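Uncharacterized protein PA0076 (Pseudomonas aeruginosa PAO1, PDB 2QNU) is a TagF protein associated with the type VI secretion system, and probably takes part in regulating that system. Local coordinates at residues L118-S121 with T122-P125; G65-G69 with E70-G74. All coordinates share one frame; numbering follows the deposited sequence.

Contact 1 (L118-S121 with T122-P125); sequences LLLS and TLEP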
loop_
_atom_site.group_PDB
_atom_site.type_symbol
_atom_site.label_atom_id
_atom_site.label_comp_id
_atom_site.label_asym_id
_atom_site.label_seq_id
_atom_site.Cartn_x
_atom_site.Cartn_y
_atom_site.Cartn_z
ATOM N N LEU B 118 15.629 -14.806 -20.280
ATOM C CA LEU B 118 16.826 -15.592 -19.980
ATOM C C LEU B 118 16.470 -16.959 -19.421
ATOM O O LEU B 118 17.046 -17.938 -19.788
ATOM C CB LEU B 118 17.761 -14.867 -19.005
ATOM C CG LEU B 118 18.509 -13.682 -19.582
ATOM C CD1 LEU B 118 19.397 -13.149 -18.492
ATOM C CD2 LEU B 118 19.312 -14.045 -20.834
ATOM N N LEU B 119 15.556 -17.000 -18.461
ATOM C CA LEU B 119 15.075 -18.272 -17.923
ATOM C C LEU B 119 14.510 -19.177 -19.062
ATOM O O LEU B 119 14.702 -20.401 -19.045
ATOM C CB LEU B 119 13.964 -18.004 -16.932
ATOM C CG LEU B 119 14.327 -17.346 -15.569
ATOM C CD1 LEU B 119 13.073 -16.933 -14.761
ATOM C CD2 LEU B 119 15.119 -18.264 -14.753
ATOM N N LEU B 120 13.749 -18.574 -19.968
ATOM C CA LEU B 120 13.110 -19.340 -21.073
ATOM C C LEU B 120 14.209 -19.962 -21.963
ATOM O O LEU B 120 14.134 -21.131 -22.302
ATOM C CB LEU B 120 12.131 -18.461 -21.858
ATOM C CG LEU B 120 10.905 -18.162 -21.010
ATOM C CD1 LEU B 120 10.199 -16.922 -21.491
ATOM C CD2 LEU B 120 9.912 -19.285 -20.848
ATOM N N SER B 121 15.280 -19.219 -22.207
ATOM C CA SER B 121 16.395 -19.686 -22.994
ATOM C C SER B 121 16.935 -21.025 -22.532
ATOM O O SER B 121 17.497 -21.787 -23.346
ATOM C CB SER B 121 17.522 -18.623 -23.051
ATOM O OG SER B 121 18.344 -18.652 -21.882
ATOM N N THR B 122 16.793 -21.343 -21.240
ATOM C CA THR B 122 17.375 -22.593 -20.706
ATOM C C THR B 122 16.519 -23.808 -21.036
ATOM O O THR B 122 16.906 -24.929 -20.736
ATOM C CB THR B 122 17.596 -22.579 -19.112
ATOM O OG1 THR B 122 16.329 -22.563 -18.445
ATOM C CG2 THR B 122 18.434 -21.380 -18.708
ATOM N N LEU B 123 15.335 -23.599 -21.573
ATOM C CA LEU B 123 14.484 -24.745 -21.941
ATOM C C LEU B 123 14.813 -25.240 -23.353
ATOM O O LEU B 123 14.388 -26.325 -23.738
ATOM C CB LEU B 123 13.025 -24.348 -21.925
ATOM C CG LEU B 123 12.415 -23.870 -20.629
ATOM C CD1 LEU B 123 11.124 -23.202 -20.964
ATOM C CD2 LEU B 123 12.163 -25.031 -19.651
ATOM N N GLU B 124 15.538 -24.423 -24.117
ATOM C CA GLU B 124 15.905 -24.721 -25.510
ATOM C C GLU B 124 16.929 -25.874 -25.509
ATOM O O GLU B 124 17.967 -25.782 -24.850
ATOM C CB GLU B 124 16.440 -23.436 -26.205
ATOM C CG GLU B 124 15.325 -22.296 -26.293
ATOM C CD GLU B 124 15.800 -20.814 -26.617
ATOM O OE1 GLU B 124 16.911 -20.599 -27.191
ATOM O OE2 GLU B 124 15.010 -19.837 -26.287
ATOM N N PRO B 125 16.581 -27.026 -26.153
ATOM C CA PRO B 125 17.687 -27.874 -26.586
ATOM C C PRO B 125 18.317 -27.191 -27.807
ATOM O O PRO B 125 17.650 -27.000 -28.861
ATOM C CB PRO B 125 17.018 -29.224 -26.914
ATOM C CG PRO B 125 15.644 -28.869 -27.293
ATOM C CD PRO B 125 15.276 -27.644 -26.470
#

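Contact 2 (G65-G69 with E70-G74); sequences GLLGG and EAVTG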
loop_
_atom_site.group_PDB
_atom_site.type_symbol
_atom_site.label_atom_id
_atom_site.label_comp_id
_atom_site.label_asym_id
_atom_site.label_seq_id
_atom_site.Cartn_x
_atom_site.Cartn_y
_atom_site.Cartn_z
ATOM N N GLY B 65 14.140 -9.153 5.366
ATOM C CA GLY B 65 13.942 -9.953 6.576
ATOM C C GLY B 65 13.002 -11.140 6.455
ATOM O O GLY B 65 12.793 -11.880 7.417
ATOM N N LEU B 66 12.399 -11.324 5.298
ATOM C CA LEU B 66 11.567 -12.528 5.090
ATOM C C LEU B 66 12.424 -13.706 4.636
ATOM O O LEU B 66 12.056 -14.867 4.791
ATOM C CB LEU B 66 10.480 -12.255 4.086
ATOM C CG LEU B 66 9.413 -11.229 4.405
ATOM C CD1 LEU B 66 8.456 -11.242 3.243
ATOM C CD2 LEU B 66 8.703 -11.526 5.710
ATOM N N LEU B 67 13.565 -13.395 4.057
ATOM C CA LEU B 67 14.544 -14.389 3.709
ATOM C C LEU B 67 15.783 -14.071 4.525
ATOM O O LEU B 67 15.829 -14.411 5.727
ATOM C CB LEU B 67 14.760 -14.362 2.178
ATOM C CG LEU B 67 13.458 -14.908 1.509
ATOM C CD1 LEU B 67 13.225 -14.469 0.072
ATOM C CD2 LEU B 67 13.406 -16.407 1.632
ATOM N N GLY B 68 16.764 -13.415 3.912
ATOM C CA GLY B 68 17.793 -12.690 4.661
ATOM C C GLY B 68 17.387 -11.242 4.794
ATOM O O GLY B 68 16.244 -10.887 4.566
ATOM N N GLY B 69 18.342 -10.387 5.122
ATOM C CA GLY B 69 18.045 -9.013 5.503
ATOM C C GLY B 69 17.987 -8.028 4.360
ATOM O O GLY B 69 17.652 -6.844 4.545
ATOM N N GLU B 70 18.352 -8.481 3.174
ATOM C CA GLU B 70 18.118 -7.671 1.990
ATOM C C GLU B 70 16.718 -7.942 1.430
ATOM O O GLU B 70 16.099 -9.023 1.656
ATOM C CB GLU B 70 19.163 -7.953 0.912
ATOM C CG GLU B 70 20.479 -7.207 1.051
ATOM C CD GLU B 70 21.454 -7.900 1.992
ATOM O OE1 GLU B 70 21.596 -9.142 1.862
ATOM O OE2 GLU B 70 22.095 -7.204 2.855
ATOM N N ALA B 71 16.223 -6.955 0.692
ATOM C CA ALA B 71 15.081 -7.181 -0.130
ATOM C C ALA B 71 15.525 -8.009 -1.366
ATOM O O ALA B 71 16.732 -8.056 -1.748
ATOM C CB ALA B 71 14.452 -5.888 -0.540
ATOM N N VAL B 72 14.542 -8.636 -1.997
ATOM C CA VAL B 72 14.829 -9.437 -3.152
ATOM C C VAL B 72 13.721 -9.297 -4.190
ATOM O O VAL B 72 12.496 -9.234 -3.882
ATOM C CB VAL B 72 15.290 -10.889 -2.736
ATOM C CG1 VAL B 72 14.396 -11.490 -1.725
ATOM C CG2 VAL B 72 15.515 -11.846 -3.943
ATOM N N THR B 73 14.185 -9.178 -5.429
ATOM C CA THR B 73 13.297 -9.152 -6.583
ATOM C C THR B 73 13.826 -10.099 -7.669
ATOM O O THR B 73 15.007 -10.418 -7.702
ATOM C CB THR B 73 13.132 -7.755 -7.129
ATOM O OG1 THR B 73 12.072 -7.737 -8.079
ATOM C CG2 THR B 73 14.403 -7.245 -7.773
ATOM N N GLY B 74 12.917 -10.589 -8.509
ATOM C CA GLY B 74 13.321 -11.554 -9.509
ATOM C C GLY B 74 12.188 -12.245 -10.208
ATOM O O GLY B 74 11.065 -11.746 -10.240
HETATM O O HOH W 1 13.972 -10.731 2.270
#

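Contact 1 (L118-S121 with T122-P125)
With chi1 at 68°, T122 places OG1 between its backbone N and carbonyl carbon, turned back onto the carbonyl of L119. OG1 of T122 donates to O of L119 at 2.8 Å, tilted only slightly from the carbonyl plane, with a C=O...OG1 angle of 150°. T122 N gives the same oxygen a second, longer bond, 3.2 Å from N to L119 O, so one carbonyl is gripped by both the amide and the hydroxyl of a single residue. S121 repeats the backward reach one residue earlier: its OG donates to L118 O at 2.6 Å. These bonds span three residues and lie in the last turn of helix 110-121, where the chain leaves for the loop before helix 129-137. There L123 N to L120 O, at 2.8 Å, carries on the i to i+3 pattern and a type I beta turn runs from S121 to E124. The turn's own bond, E124 N to S121 O, is weak at 3.4 Å. L120 and L123, both exposed, meet obliquely, CD2 of L120 4.1 Å from CD1 of L123. E124, extended beyond CG, runs beside S121, its OE2 3.6 Å from S121 CA. T122 and L119 face inward, T122 resting on L89 and M77 of the sheet and on F132 of helix 129-137.

Contact 2 (G65-G69 with E70-G74)
Between G65 and E70 the backbone curls back on itself: G65 N donates to G68 O at 2.8 Å, closing a tight loop, with G65 at positive phi (84°), and the chain then straightens into the strand from A71. No direct hydrogen bond joins segments 65-69 and 70-74. A water bridges them instead, accepting from L67 N at 3.2 Å and probably donating to E70 O at 2.8 Å, so it joins the loop to the residue just before the strand.

The side-chain contact is a single apolar meeting. L67 extends toward the strand, and its CD1 lies 3.7 Å from V72 CG1, the two side chains crossing at about a right angle. A chi1 of 48° sets CG1 of V72 between its own N and carbonyl carbon, where this branch meets the leucine methyl. Both residues also touch F25 of helix 23-44 and I62 of strand 58-62, which places the pair in the layer between that helix and the sheet. E70 points its CB away from the loop, though CB still touches G69; its chain bends at chi2 (84°) and rests on L94.

V72 and G74 share backbone hydrogen bonds with I62 and F60, while A71 and T73 pair with L95 and C93. The arrangement is a beta hairpin of strands 58-62 and 71-77 with a glycine-rich connection, its second strand the fourth of seven in the antiparallel sheet.

Overall arrangement
From the N terminus the chain passes through helix 23-44 and strand 58-62 before reaching contact 2, which closes the connection from that strand to 71-77. The latter is central in the antiparallel sheet, flanked by 58-62 and 89-95. After strand 89-95 and helix 101-105, helix 110-121 ends in contact 1, whose turn forms the start of the loop to helix 129-137. The two contacts follow in series, neither nested nor crossed, with centres 26 Å apart on opposite sides of the chain's centre. Strand 71-77 links them: it starts in contact 2, while V75 and M77 farther along it meet L119, and M77 also meets T122 and L123.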